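PDB 6Y2K: beta-galactosidase from Marinomonas sp. ef1, which probably hydrolyses terminal beta-D-galactose residues from beta-galactosides such as lactose, as a cold-active hexameric member of glycoside hydrolase family 42. Local coordinates for residues 3-8 / 30-35; 352-357 / 367-372; 467-472 / 490-495; 472-477 / 497-502. All blocks are in the same frame, centred on the assembly; numbering follows the deposited sequence.

Contact 1 of 4, residues 3-8 / 30-35; sequences LGVCYY and QYVRVG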
loop_
_atom_site.group_PDB
_atom_site.type_symbol
_atom_site.label_atom_id
_atom_site.label_comp_id
_atom_site.label_asym_id
_atom_site.label_seq_id
_atom_site.Cartn_x
_atom_site.Cartn_y
_atom_site.Cartn_z
ATOM N N LEU A 3 -40.087 -23.710 -19.466
ATOM C CA LEU A 3 -38.814 -24.343 -19.134
ATOM C C LEU A 3 -38.477 -25.491 -20.082
ATOM O O LEU A 3 -39.369 -26.163 -20.616
ATOM C CB LEU A 3 -38.837 -24.855 -17.699
ATOM C CG LEU A 3 -39.044 -23.804 -16.601
ATOM C CD1 LEU A 3 -38.983 -24.498 -15.259
ATOM C CD2 LEU A 3 -38.023 -22.673 -16.663
ATOM N N GLY A 4 -37.176 -25.708 -20.270
ATOM C CA GLY A 4 -36.663 -26.746 -21.149
ATOM C C GLY A 4 -35.428 -27.421 -20.584
ATOM O O GLY A 4 -34.884 -26.994 -19.563
ATOM N N VAL A 5 -34.972 -28.471 -21.257
ATOM C CA VAL A 5 -33.693 -29.088 -20.919
ATOM C C VAL A 5 -33.000 -29.677 -22.149
ATOM O O VAL A 5 -33.660 -30.133 -23.080
ATOM C CB VAL A 5 -33.866 -30.139 -19.796
ATOM C CG1 VAL A 5 -34.557 -31.397 -20.300
ATOM C CG2 VAL A 5 -32.527 -30.469 -19.149
ATOM N N CYS A 6 -31.665 -29.641 -22.142
ATOM C CA CYS A 6 -30.841 -30.305 -23.146
ATOM C C CYS A 6 -30.556 -31.722 -22.654
ATOM O O CYS A 6 -30.113 -31.908 -21.520
ATOM C CB CYS A 6 -29.536 -29.535 -23.359
ATOM S SG CYS A 6 -29.803 -27.832 -23.885
ATOM N N TYR A 7 -30.808 -32.711 -23.515
ATOM C CA TYR A 7 -30.864 -34.131 -23.138
ATOM C C TYR A 7 -30.109 -35.011 -24.140
ATOM O O TYR A 7 -30.098 -34.726 -25.341
ATOM C CB TYR A 7 -32.339 -34.544 -23.077
ATOM C CG TYR A 7 -32.642 -35.973 -22.673
ATOM C CD1 TYR A 7 -32.013 -36.573 -21.587
ATOM C CD2 TYR A 7 -33.612 -36.711 -23.355
ATOM C CE1 TYR A 7 -32.326 -37.882 -21.211
ATOM C CE2 TYR A 7 -33.931 -38.011 -22.986
ATOM C CZ TYR A 7 -33.293 -38.595 -21.919
ATOM O OH TYR A 7 -33.618 -39.885 -21.563
ATOM N N TYR A 8 -29.471 -36.071 -23.630
ATOM C CA TYR A 8 -28.673 -37.010 -24.439
ATOM C C TYR A 8 -29.111 -38.453 -24.172
ATOM O O TYR A 8 -28.437 -39.190 -23.465
ATOM C CB TYR A 8 -27.175 -36.767 -24.191
ATOM C CG TYR A 8 -26.857 -35.339 -24.587
ATOM C CD1 TYR A 8 -27.013 -34.295 -23.669
ATOM C CD2 TYR A 8 -26.540 -35.020 -25.898
ATOM C CE1 TYR A 8 -26.798 -32.981 -24.033
ATOM C CE2 TYR A 8 -26.316 -33.705 -26.275
ATOM C CZ TYR A 8 -26.449 -32.693 -25.331
ATOM O OH TYR A 8 -26.247 -31.399 -25.687
ATOM N N GLN A 30 -41.087 -28.379 -20.249
ATOM C CA GLN A 30 -42.016 -28.539 -21.376
ATOM C C GLN A 30 -41.341 -28.812 -22.731
ATOM O O GLN A 30 -42.007 -29.333 -23.645
ATOM C CB GLN A 30 -42.906 -27.299 -21.495
ATOM C CG GLN A 30 -43.849 -27.099 -20.319
ATOM C CD GLN A 30 -44.752 -25.895 -20.502
ATOM O OE1 GLN A 30 -44.576 -24.858 -19.860
ATOM N NE2 GLN A 30 -45.724 -26.027 -21.396
ATOM N N TYR A 31 -40.058 -28.435 -22.871
ATOM C CA TYR A 31 -39.285 -28.616 -24.104
ATOM C C TYR A 31 -38.001 -29.388 -23.823
ATOM O O TYR A 31 -37.381 -29.218 -22.778
ATOM C CB TYR A 31 -38.907 -27.270 -24.724
ATOM C CG TYR A 31 -40.029 -26.583 -25.447
ATOM C CD1 TYR A 31 -41.074 -26.000 -24.736
ATOM C CD2 TYR A 31 -40.046 -26.494 -26.836
ATOM C CE1 TYR A 31 -42.116 -25.362 -25.387
ATOM C CE2 TYR A 31 -41.079 -25.852 -27.502
ATOM C CZ TYR A 31 -42.115 -25.290 -26.771
ATOM O OH TYR A 31 -43.153 -24.645 -27.404
ATOM N N VAL A 32 -37.601 -30.231 -24.773
ATOM C CA VAL A 32 -36.399 -31.051 -24.637
ATOM C C VAL A 32 -35.616 -31.037 -25.945
ATOM O O VAL A 32 -36.183 -31.339 -27.003
ATOM C CB VAL A 32 -36.751 -32.510 -24.277
ATOM C CG1 VAL A 32 -35.484 -33.343 -24.071
ATOM C CG2 VAL A 32 -37.630 -32.554 -23.034
ATOM N N ARG A 33 -34.323 -30.702 -25.880
ATOM C CA ARG A 33 -33.465 -30.745 -27.066
ATOM C C ARG A 33 -32.703 -32.074 -27.123
ATOM O O ARG A 33 -32.177 -32.539 -26.113
ATOM C CB ARG A 33 -32.488 -29.568 -27.100
ATOM C CG ARG A 33 -31.765 -29.424 -28.431
ATOM C CD ARG A 33 -30.600 -28.454 -28.361
ATOM N NE ARG A 33 -29.555 -28.925 -27.455
ATOM C CZ ARG A 33 -28.457 -28.240 -27.141
ATOM N NH1 ARG A 33 -28.223 -27.039 -27.670
ATOM N NH2 ARG A 33 -27.580 -28.766 -26.290
ATOM N N VAL A 34 -32.679 -32.693 -28.304
ATOM C CA VAL A 34 -31.872 -33.897 -28.547
ATOM C C VAL A 34 -31.225 -33.887 -29.938
ATOM O O VAL A 34 -31.690 -33.188 -30.841
ATOM C CB VAL A 34 -32.700 -35.207 -28.407
ATOM C CG1 VAL A 34 -33.380 -35.281 -27.043
ATOM C CG2 VAL A 34 -33.718 -35.351 -29.527
ATOM N N GLY A 35 -30.147 -34.663 -30.086
ATOM C CA GLY A 35 -29.654 -35.096 -31.404
ATOM C C GLY A 35 -28.434 -34.433 -32.035
ATOM O O GLY A 35 -27.848 -35.005 -32.964
HETATM O O HOH W 1 -42.322 -24.764 -18.144
HETATM O O HOH W 2 -29.160 -35.998 -27.729
#
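The guanidinium of Arg-33 carries Cys-6 SG over one face, 3.3 Å above the plane and offset toward the rim, and has Tyr-8 OH at its edge, 3.0 Å from Arg-33 NH2. Phenol ring and guanidinium are turned 71° apart. A bend at chi3 (64°) brings the charged end back over Cys-6. Beyond the pair, Glu-36 makes a salt bridge with NH2 and a hydrogen bond with Tyr-8 OH, while Glu-314 pairs with NH1. Were Arg-33 a leucine, Glu-36 and Glu-314 would probably lose the positive charge they share and Tyr-8 OH one of its polar neighbours. On the other side of the sheet Val-32 CG1 presses against Tyr-7 CB at 3.5 Å. The backbones form a parallel ladder: Val-5 N bonds to Tyr-31 O, Arg-33 N to Val-5 O, and Tyr-7 N to Arg-33 O, each at 2.9 Å; at its start Leu-3 O accepts from both Gln-30 N and Tyr-31 N. This is a worked example of the beta-alpha-beta unit of a TIM barrel: helix 17-27 links the strands and sets Met-24 on Val-5, Tyr-7 and Val-32, while strands 348-352 and 67-71 flank the pair.

Contact 2 of 4, residues 352-357 / 367-372; sequences FRWRQA and GLLRPD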
loop_
_atom_site.group_PDB
_atom_site.type_symbol
_atom_site.label_atom_id
_atom_site.label_comp_id
_atom_site.label_asym_id
_atom_site.label_seq_id
_atom_site.Cartn_x
_atom_site.Cartn_y
_atom_site.Cartn_z
ATOM N N PHE A 352 -28.866 -27.142 -19.284
ATOM C CA PHE A 352 -27.937 -28.074 -19.912
ATOM C C PHE A 352 -26.839 -28.495 -18.941
ATOM O O PHE A 352 -26.091 -27.658 -18.435
ATOM C CB PHE A 352 -27.321 -27.452 -21.166
ATOM C CG PHE A 352 -26.125 -28.196 -21.686
ATOM C CD1 PHE A 352 -24.911 -28.137 -21.019
ATOM C CD2 PHE A 352 -26.212 -28.955 -22.841
ATOM C CE1 PHE A 352 -23.809 -28.820 -21.494
ATOM C CE2 PHE A 352 -25.112 -29.641 -23.323
ATOM C CZ PHE A 352 -23.909 -29.574 -22.648
ATOM N N ARG A 353 -26.747 -29.796 -18.687
ATOM C CA ARG A 353 -27.648 -30.762 -19.305
ATOM C C ARG A 353 -28.606 -31.358 -18.279
ATOM O O ARG A 353 -28.628 -30.942 -17.120
ATOM C CB ARG A 353 -26.851 -31.875 -19.988
ATOM C CG ARG A 353 -25.480 -32.121 -19.380
ATOM C CD ARG A 353 -24.628 -33.003 -20.278
ATOM N NE ARG A 353 -25.175 -34.351 -20.399
ATOM C CZ ARG A 353 -24.654 -35.302 -21.168
ATOM N NH1 ARG A 353 -23.568 -35.056 -21.887
ATOM N NH2 ARG A 353 -25.219 -36.501 -21.217
ATOM N N TRP A 354 -29.398 -32.334 -18.712
ATOM C CA TRP A 354 -30.358 -32.989 -17.833
ATOM C C TRP A 354 -29.652 -33.799 -16.751
ATOM O O TRP A 354 -30.018 -33.737 -15.577
ATOM C CB TRP A 354 -31.294 -33.892 -18.640
ATOM C CG TRP A 354 -32.017 -34.904 -17.806
ATOM C CD1 TRP A 354 -31.804 -36.252 -17.785
ATOM C CD2 TRP A 354 -33.071 -34.651 -16.870
ATOM N NE1 TRP A 354 -32.660 -36.853 -16.895
ATOM C CE2 TRP A 354 -33.449 -35.892 -16.319
ATOM C CE3 TRP A 354 -33.733 -33.495 -16.443
ATOM C CZ2 TRP A 354 -34.457 -36.010 -15.365
ATOM C CZ3 TRP A 354 -34.734 -33.615 -15.496
ATOM C CH2 TRP A 354 -35.086 -34.863 -14.968
ATOM N N ARG A 355 -28.640 -34.559 -17.154
ATOM C CA ARG A 355 -27.878 -35.386 -16.218
ATOM C C ARG A 355 -26.394 -35.285 -16.548
ATOM O O ARG A 355 -25.999 -35.491 -17.693
ATOM C CB ARG A 355 -28.357 -36.832 -16.332
ATOM C CG ARG A 355 -27.712 -37.820 -15.374
ATOM C CD ARG A 355 -28.324 -39.197 -15.562
ATOM N NE ARG A 355 -27.581 -40.220 -14.838
ATOM C CZ ARG A 355 -27.838 -41.526 -14.883
ATOM N NH1 ARG A 355 -28.844 -42.008 -15.608
ATOM N NH2 ARG A 355 -27.071 -42.362 -14.188
ATOM N N GLN A 356 -25.584 -34.957 -15.538
ATOM C CA GLN A 356 -24.130 -34.814 -15.688
ATOM C C GLN A 356 -23.529 -36.119 -16.209
ATOM O O GLN A 356 -23.778 -37.178 -15.635
ATOM C CB GLN A 356 -23.513 -34.438 -14.339
ATOM C CG GLN A 356 -21.994 -34.306 -14.316
ATOM C CD GLN A 356 -21.453 -33.919 -12.949
ATOM O OE1 GLN A 356 -22.190 -33.449 -12.066
ATOM N NE2 GLN A 356 -20.150 -34.104 -12.771
ATOM N N ALA A 357 -22.754 -36.049 -17.292
ATOM C CA ALA A 357 -22.195 -37.261 -17.907
ATOM C C ALA A 357 -20.959 -37.721 -17.134
ATOM O O ALA A 357 -20.182 -36.886 -16.693
ATOM C CB ALA A 357 -21.844 -36.998 -19.361
ATOM N N GLY A 367 -25.428 -30.835 -14.191
ATOM C CA GLY A 367 -26.744 -30.874 -14.797
ATOM C C GLY A 367 -27.815 -30.737 -13.738
ATOM O O GLY A 367 -27.502 -30.461 -12.581
ATOM N N LEU A 368 -29.076 -30.926 -14.134
ATOM C CA LEU A 368 -30.178 -30.974 -13.163
ATOM C C LEU A 368 -30.042 -32.180 -12.249
ATOM O O LEU A 368 -30.453 -32.113 -11.099
ATOM C CB LEU A 368 -31.559 -31.013 -13.832
ATOM C CG LEU A 368 -32.010 -29.917 -14.804
ATOM C CD1 LEU A 368 -33.538 -29.786 -14.796
ATOM C CD2 LEU A 368 -31.377 -28.565 -14.541
ATOM N N LEU A 369 -29.486 -33.274 -12.779
ATOM C CA LEU A 369 -29.135 -34.462 -12.005
ATOM C C LEU A 369 -27.624 -34.662 -11.947
ATOM O O LEU A 369 -26.904 -34.253 -12.856
ATOM C CB LEU A 369 -29.745 -35.719 -12.643
ATOM C CG LEU A 369 -31.242 -35.714 -12.965
ATOM C CD1 LEU A 369 -31.660 -37.097 -13.451
ATOM C CD2 LEU A 369 -32.074 -35.287 -11.773
ATOM N N ARG A 370 -27.175 -35.344 -10.892
ATOM C CA ARG A 370 -25.790 -35.804 -10.766
ATOM C C ARG A 370 -25.570 -37.035 -11.656
ATOM O O ARG A 370 -26.544 -37.616 -12.160
ATOM C CB ARG A 370 -25.485 -36.182 -9.319
ATOM C CG ARG A 370 -25.737 -35.094 -8.291
ATOM C CD ARG A 370 -25.113 -35.454 -6.962
ATOM N NE ARG A 370 -25.505 -36.781 -6.448
ATOM C CZ ARG A 370 -25.988 -37.057 -5.229
ATOM N NH1 ARG A 370 -26.221 -36.105 -4.325
ATOM N NH2 ARG A 370 -26.243 -38.324 -4.909
ATOM N N PRO A 371 -24.302 -37.461 -11.842
ATOM C CA PRO A 371 -24.075 -38.651 -12.677
ATOM C C PRO A 371 -24.798 -39.933 -12.207
ATOM O O PRO A 371 -25.070 -40.812 -13.029
ATOM C CB PRO A 371 -22.550 -38.821 -12.642
ATOM C CG PRO A 371 -22.028 -37.451 -12.372
ATOM C CD PRO A 371 -23.026 -36.853 -11.420
ATOM N N ASP A 372 -25.124 -40.016 -10.917
ATOM C CA ASP A 372 -25.883 -41.148 -10.364
ATOM C C ASP A 372 -27.405 -40.976 -10.433
ATOM O O ASP A 372 -28.130 -41.728 -9.799
ATOM C CB ASP A 372 -25.430 -41.434 -8.919
ATOM C CG ASP A 372 -25.793 -40.307 -7.925
ATOM O OD1 ASP A 372 -26.275 -39.223 -8.332
ATOM O OD2 ASP A 372 -25.596 -40.526 -6.712
HETATM O O HOH W 3 -24.841 -32.531 -11.734
#
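The loop leaving the eighth strand of the TIM barrel doubles back here, bringing Trp-354, Arg-355 and Gln-356 against Leu-369 and Pro-371. It begins with a cis peptide bond between Phe-352 and Arg-353, as in many TIM-barrel glycosidases of related families. The indole of Trp-354 receives Leu-369 over one face in a CH-pi contact, CG 4.2 Å from the centroid of the six-membered ring, while Leu-368 CD1 comes in at about a right angle to the tryptophan side chain. Arg-355, extended from CG to NE with CG anti to the backbone N (chi1 -177°), reaches along to Pro-371 and grips its carbonyl oxygen side-on: NE lies 3.2 Å and NH2 2.8 Å from Pro-371 O. Both bonds stay in the guanidinium plane but meet the carbonyl from one face, NE standing 62° out of its plane. Gln-356 crosses the proline obliquely, its CD 3.6 Å from Pro-371 CG, and its NE2 goes on to Gln-363 O. Gln-356 O is buried without a polar partner; Pro-371 CA offers it a CH contact at 3.3 Å. Backbone bonds from Leu-368 N to Arg-353 O and from Gln-356 N to Leu-369 O tie the arms, and Gly-367 packs so tightly that a CB would collide with Arg-353 O. Trp-354 also lies on Met-24 and Ile-27 of helix 17-27 and on Val-5 of strand 2-6; outward, Pro-371 packs on Leu-510 of a second subunit, and the chain continues into helix 377-395.

Contact 3 of 4, residues 467-472 / 490-495; sequences LLVLPA and VLLAGP
Leu-492, Val-490 and Leu-467 are the three residues with the largest buried surface between two neighbouring parallel strands, 467-470 and 490-493, which with helix 478-486 form a beta-alpha-beta crossover in the trimerisation domain. This domain belongs to the glutaminase I clan, and the pair sits within the parallel part of its central sheet. The axes of the two short strands lie 4.8 Å apart and their directions differ by 13°. All three residues point to one face of the sheet, together with Val-469. Leu-467 keeps its CG on the far side of CB from its own nitrogen (chi1 176°), and its CD1 leans across the gap, 3.8 Å from Val-490 CG1 and 3.6 Å from Val-490 O, the leucine tip reaching over to the valine branch. Further along, Leu-492 meets Val-469 more loosely, through CB and CG2, but its backbone does double duty: Leu-492 N bonds to Leu-468 O and Leu-492 O accepts from Leu-470 N, both at 2.9 Å. Helix 585-598 lies over this face, Leu-595 touching both Val-490 and Leu-492 and Ser-596 touching Leu-467, so the residues most buried by strand pairing are also those on which that helix rests. The other face is made by Leu-468, Leu-470, Leu-491 and Ala-493, where Leu-491 CD1 lies 4.2 Å from Leu-468 CG and 4.1 Å from Leu-470 CG. The ladder ends where Gly-494 N bonds to Leu-470 O at 2.7 Å; any CB on that glycine would fall only 2.1 Å from Pro-471 O.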
loop_
_atom_site.group_PDB
_atom_site.type_symbol
_atom_site.label_atom_id
_atom_site.label_comp_id
_atom_site.label_asym_id
_atom_site.label_seq_id
_atom_site.Cartn_x
_atom_site.Cartn_y
_atom_site.Cartn_z
ATOM N N LEU A 467 -35.004 7.258 -27.120
ATOM C CA LEU A 467 -33.564 7.507 -27.019
ATOM C C LEU A 467 -32.804 6.430 -27.791
ATOM O O LEU A 467 -33.069 5.243 -27.625
ATOM C CB LEU A 467 -33.143 7.489 -25.551
ATOM C CG LEU A 467 -31.655 7.640 -25.223
ATOM C CD1 LEU A 467 -31.108 8.983 -25.696
ATOM C CD2 LEU A 467 -31.443 7.461 -23.728
ATOM N N LEU A 468 -31.858 6.865 -28.615
ATOM C CA LEU A 468 -31.071 5.992 -29.478
ATOM C C LEU A 468 -29.593 6.297 -29.269
ATOM O O LEU A 468 -29.179 7.444 -29.436
ATOM C CB LEU A 468 -31.434 6.243 -30.946
ATOM C CG LEU A 468 -30.640 5.499 -32.031
ATOM C CD1 LEU A 468 -30.716 3.996 -31.840
ATOM C CD2 LEU A 468 -31.147 5.871 -33.415
ATOM N N VAL A 469 -28.814 5.269 -28.934
ATOM C CA VAL A 469 -27.383 5.403 -28.699
ATOM C C VAL A 469 -26.612 4.532 -29.686
ATOM O O VAL A 469 -26.879 3.338 -29.779
ATOM C CB VAL A 469 -27.016 5.000 -27.257
ATOM C CG1 VAL A 469 -25.503 5.122 -27.027
ATOM C CG2 VAL A 469 -27.782 5.860 -26.259
ATOM N N LEU A 470 -25.685 5.147 -30.432
ATOM C CA LEU A 470 -24.760 4.438 -31.326
ATOM C C LEU A 470 -23.371 4.493 -30.675
ATOM O O LEU A 470 -22.675 5.505 -30.794
ATOM C CB LEU A 470 -24.698 5.082 -32.724
ATOM C CG LEU A 470 -25.944 5.484 -33.534
ATOM C CD1 LEU A 470 -25.639 5.467 -35.035
ATOM C CD2 LEU A 470 -27.211 4.711 -33.237
ATOM N N PRO A 471 -22.971 3.429 -29.946
ATOM C CA PRO A 471 -21.720 3.548 -29.191
ATOM C C PRO A 471 -20.498 3.875 -30.031
ATOM O O PRO A 471 -19.663 4.665 -29.592
ATOM C CB PRO A 471 -21.574 2.170 -28.541
ATOM C CG PRO A 471 -22.977 1.714 -28.369
ATOM C CD PRO A 471 -23.679 2.186 -29.609
ATOM N N ALA A 472 -20.402 3.264 -31.214
ATOM C CA ALA A 472 -19.259 3.454 -32.126
ATOM C C ALA A 472 -19.597 2.887 -33.505
ATOM O O ALA A 472 -19.087 1.847 -33.916
ATOM C CB ALA A 472 -18.013 2.796 -31.561
ATOM N N VAL A 490 -34.261 11.127 -29.423
ATOM C CA VAL A 490 -32.996 11.723 -29.003
ATOM C C VAL A 490 -31.831 10.819 -29.423
ATOM O O VAL A 490 -31.848 9.633 -29.149
ATOM C CB VAL A 490 -32.977 11.956 -27.475
ATOM C CG1 VAL A 490 -31.634 12.520 -27.022
ATOM C CG2 VAL A 490 -34.109 12.899 -27.073
ATOM N N LEU A 491 -30.829 11.394 -30.085
ATOM C CA LEU A 491 -29.662 10.650 -30.581
ATOM C C LEU A 491 -28.390 10.998 -29.820
ATOM O O LEU A 491 -28.051 12.179 -29.694
ATOM C CB LEU A 491 -29.426 10.961 -32.066
ATOM C CG LEU A 491 -28.160 10.378 -32.711
ATOM C CD1 LEU A 491 -28.219 8.855 -32.758
ATOM C CD2 LEU A 491 -27.934 10.962 -34.104
ATOM N N LEU A 492 -27.681 9.963 -29.359
ATOM C CA LEU A 492 -26.284 10.080 -28.915
ATOM C C LEU A 492 -25.392 9.204 -29.802
ATOM O O LEU A 492 -25.509 7.972 -29.794
ATOM C CB LEU A 492 -26.141 9.660 -27.446
ATOM C CG LEU A 492 -24.706 9.647 -26.880
ATOM C CD1 LEU A 492 -24.084 11.030 -26.979
ATOM C CD2 LEU A 492 -24.663 9.137 -25.446
ATOM N N ALA A 493 -24.514 9.843 -30.566
ATOM C CA ALA A 493 -23.498 9.148 -31.346
ATOM C C ALA A 493 -22.191 9.156 -30.561
ATOM O O ALA A 493 -21.735 10.205 -30.114
ATOM C CB ALA A 493 -23.307 9.814 -32.694
ATOM N N GLY A 494 -21.602 7.977 -30.388
ATOM C CA GLY A 494 -20.405 7.821 -29.584
ATOM C C GLY A 494 -19.134 7.930 -30.399
ATOM O O GLY A 494 -19.185 8.092 -31.624
ATOM N N PRO A 495 -17.970 7.849 -29.728
ATOM C CA PRO A 495 -16.700 8.044 -30.434
ATOM C C PRO A 495 -16.476 7.040 -31.569
ATOM O O PRO A 495 -16.915 5.889 -31.477
ATOM C CB PRO A 495 -15.647 7.857 -29.340
ATOM C CG PRO A 495 -16.372 8.110 -28.061
ATOM C CD PRO A 495 -17.779 7.658 -28.282
#

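Contact 4 of 4, residues 472-477 / 497-502; sequences AQAHIT and TGSKTE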
loop_
_atom_site.group_PDB
_atom_site.type_symbol
_atom_site.label_atom_id
_atom_site.label_comp_id
_atom_site.label_asym_id
_atom_site.label_seq_id
_atom_site.Cartn_x
_atom_site.Cartn_y
_atom_site.Cartn_z
ATOM N N ALA A 472 -20.402 3.264 -31.214
ATOM C CA ALA A 472 -19.259 3.454 -32.126
ATOM C C ALA A 472 -19.597 2.887 -33.505
ATOM O O ALA A 472 -19.087 1.847 -33.916
ATOM C CB ALA A 472 -18.013 2.796 -31.561
ATOM N N GLN A 473 -20.488 3.581 -34.206
ATOM C CA GLN A 473 -21.000 3.104 -35.493
ATOM C C GLN A 473 -20.000 3.519 -36.574
ATOM O O GLN A 473 -20.188 4.519 -37.259
ATOM C CB GLN A 473 -22.406 3.671 -35.738
ATOM C CG GLN A 473 -23.158 3.066 -36.913
ATOM C CD GLN A 473 -23.422 1.563 -36.804
ATOM O OE1 GLN A 473 -23.538 1.047 -35.697
ATOM N NE2 GLN A 473 -23.503 0.866 -37.921
ATOM N N ALA A 474 -18.926 2.736 -36.687
ATOM C CA ALA A 474 -17.716 3.111 -37.443
ATOM C C ALA A 474 -18.013 3.540 -38.877
ATOM O O ALA A 474 -17.619 4.628 -39.294
ATOM C CB ALA A 474 -16.701 1.976 -37.412
ATOM N N HIS A 475 -18.729 2.690 -39.608
ATOM C CA HIS A 475 -19.266 3.047 -40.918
ATOM C C HIS A 475 -20.775 3.256 -40.848
ATOM O O HIS A 475 -21.496 2.406 -40.322
ATOM C CB HIS A 475 -18.948 1.962 -41.956
ATOM C CG HIS A 475 -19.561 2.224 -43.299
ATOM N ND1 HIS A 475 -19.243 3.333 -44.055
ATOM C CD2 HIS A 475 -20.487 1.539 -44.009
ATOM C CE1 HIS A 475 -19.939 3.310 -45.178
ATOM N NE2 HIS A 475 -20.707 2.236 -45.171
ATOM N N ILE A 476 -21.226 4.388 -41.390
ATOM C CA ILE A 476 -22.639 4.726 -41.508
ATOM C C ILE A 476 -22.996 4.573 -42.983
ATOM O O ILE A 476 -22.451 5.291 -43.826
ATOM C CB ILE A 476 -22.921 6.194 -41.086
ATOM C CG1 ILE A 476 -22.534 6.421 -39.615
ATOM C CG2 ILE A 476 -24.386 6.565 -41.328
ATOM C CD1 ILE A 476 -22.532 7.871 -39.199
ATOM N N THR A 477 -23.912 3.652 -43.287
ATOM C CA THR A 477 -24.409 3.488 -44.662
ATOM C C THR A 477 -25.238 4.717 -45.041
ATOM O O THR A 477 -25.774 5.392 -44.161
ATOM C CB THR A 477 -25.291 2.240 -44.836
ATOM O OG1 THR A 477 -26.412 2.310 -43.946
ATOM C CG2 THR A 477 -24.508 0.970 -44.552
ATOM N N THR A 497 -17.891 7.021 -34.397
ATOM C CA THR A 497 -19.052 6.971 -35.289
ATOM C C THR A 497 -18.769 7.769 -36.577
ATOM O O THR A 497 -18.303 8.915 -36.523
ATOM C CB THR A 497 -20.330 7.498 -34.611
ATOM O OG1 THR A 497 -20.712 6.619 -33.536
ATOM C CG2 THR A 497 -21.491 7.609 -35.620
ATOM N N GLY A 498 -19.051 7.149 -37.723
ATOM C CA GLY A 498 -18.790 7.757 -39.022
ATOM C C GLY A 498 -17.320 8.032 -39.332
ATOM O O GLY A 498 -17.008 8.964 -40.077
ATOM N N SER A 499 -16.421 7.223 -38.766
ATOM C CA SER A 499 -14.982 7.395 -38.951
ATOM C C SER A 499 -14.385 6.559 -40.100
ATOM O O SER A 499 -13.215 6.744 -40.446
ATOM C CB SER A 499 -14.242 7.085 -37.640
ATOM O OG SER A 499 -14.409 5.733 -37.247
ATOM N N LYS A 500 -15.166 5.639 -40.670
ATOM C CA LYS A 500 -14.687 4.776 -41.757
ATOM C C LYS A 500 -15.696 4.667 -42.896
ATOM O O LYS A 500 -16.912 4.625 -42.668
ATOM C CB LYS A 500 -14.377 3.353 -41.253
ATOM C CG LYS A 500 -13.353 3.249 -40.130
ATOM C CD LYS A 500 -11.953 3.621 -40.576
ATOM C CE LYS A 500 -10.979 3.650 -39.409
ATOM N NZ LYS A 500 -9.671 4.247 -39.792
ATOM N N THR A 501 -15.174 4.570 -44.116
ATOM C CA THR A 501 -15.966 4.199 -45.290
ATOM C C THR A 501 -16.246 2.680 -45.274
ATOM O O THR A 501 -15.752 1.947 -44.404
ATOM C CB THR A 501 -15.223 4.556 -46.595
ATOM O OG1 THR A 501 -13.998 3.820 -46.659
ATOM C CG2 THR A 501 -14.925 6.076 -46.681
ATOM N N GLU A 502 -17.032 2.212 -46.243
ATOM C CA GLU A 502 -17.332 0.780 -46.381
ATOM C C GLU A 502 -16.076 -0.077 -46.606
ATOM O O GLU A 502 -16.032 -1.232 -46.170
ATOM C CB GLU A 502 -18.337 0.538 -47.527
ATOM C CG GLU A 502 -19.167 -0.751 -47.401
ATOM C CD GLU A 502 -18.457 -2.048 -47.811
ATOM O OE1 GLU A 502 -17.537 -2.021 -48.651
ATOM O OE2 GLU A 502 -18.848 -3.119 -47.292
HETATM O O HOH W 4 -19.182 6.309 -42.293
#
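The imidazole of His-475 is held between two backbone nitrogens: Glu-502 N lies 3.2 Å above one face and Thr-477 N 3.9 Å above the opposite one, both toward the rim. At the ring edge, close to its plane, His-475 ND1 donates to Lys-500 O at 3.0 Å, which fixes the rotation of the ring. Glu-502 CB adds a CH-pi contact over the same face as its own N, while the carboxylate turns away to a salt bridge with Lys-167. With chi1 at 176° the imidazole swings away from its own backbone N and lies along the 500-502 backbone. A serine in place of His-475 would probably leave Lys-500 O without its ND1 donor and open a gap beneath Glu-502. Elsewhere backbone groups and one side-chain hydroxyl lace the loops. Thr-497 OG1 accepts from Gln-473 N at 3.1 Å and itself donates a hydrogen bond to Gly-494 O; Gly-498 N bonds to Gln-473 O and Lys-500 N to Ala-474 O, each donor well above the carbonyl plane. A water bridges Ile-476 N and Lys-500 O. Apolar contact comes from Ile-476 CD1, 3.7 Å from both Thr-497 CG2 and Gly-498 CA. Lys-500 NZ leaves the contact to bond with Gln-363 of a third subunit. An inverse gamma turn centred on Gln-473 and an N-cap by Thr-477 on helix 478-486 complete an arrangement familiar from alpha/beta folds, in which the loops following adjacent parallel strands pack side by side at the C-terminal end of the sheet.

The four contacts form two pairs on opposite sides of the chain's centre. Contacts 1 and 2, with centres 12 Å apart, belong to the barrel and are joined where Cys-6 O lies 2.9 Å from Trp-354 N, a probable hydrogen bond from the first strand to the last loop. Contacts 3 and 4 share Ala-472, have centres 13 Å apart and follow the same two strands into their loops. Between contacts 1 and 3 the centres are 40 Å apart. Yet the hexamer relates the pairs: Gln-363, between the segments of contact 2, meets Lys-500 of contact 4 across a subunit boundary. TIM-barrel active sites lie at the C-terminal strand ends, where contact 1 finishes and contact 2 begins, so both are probably nearby.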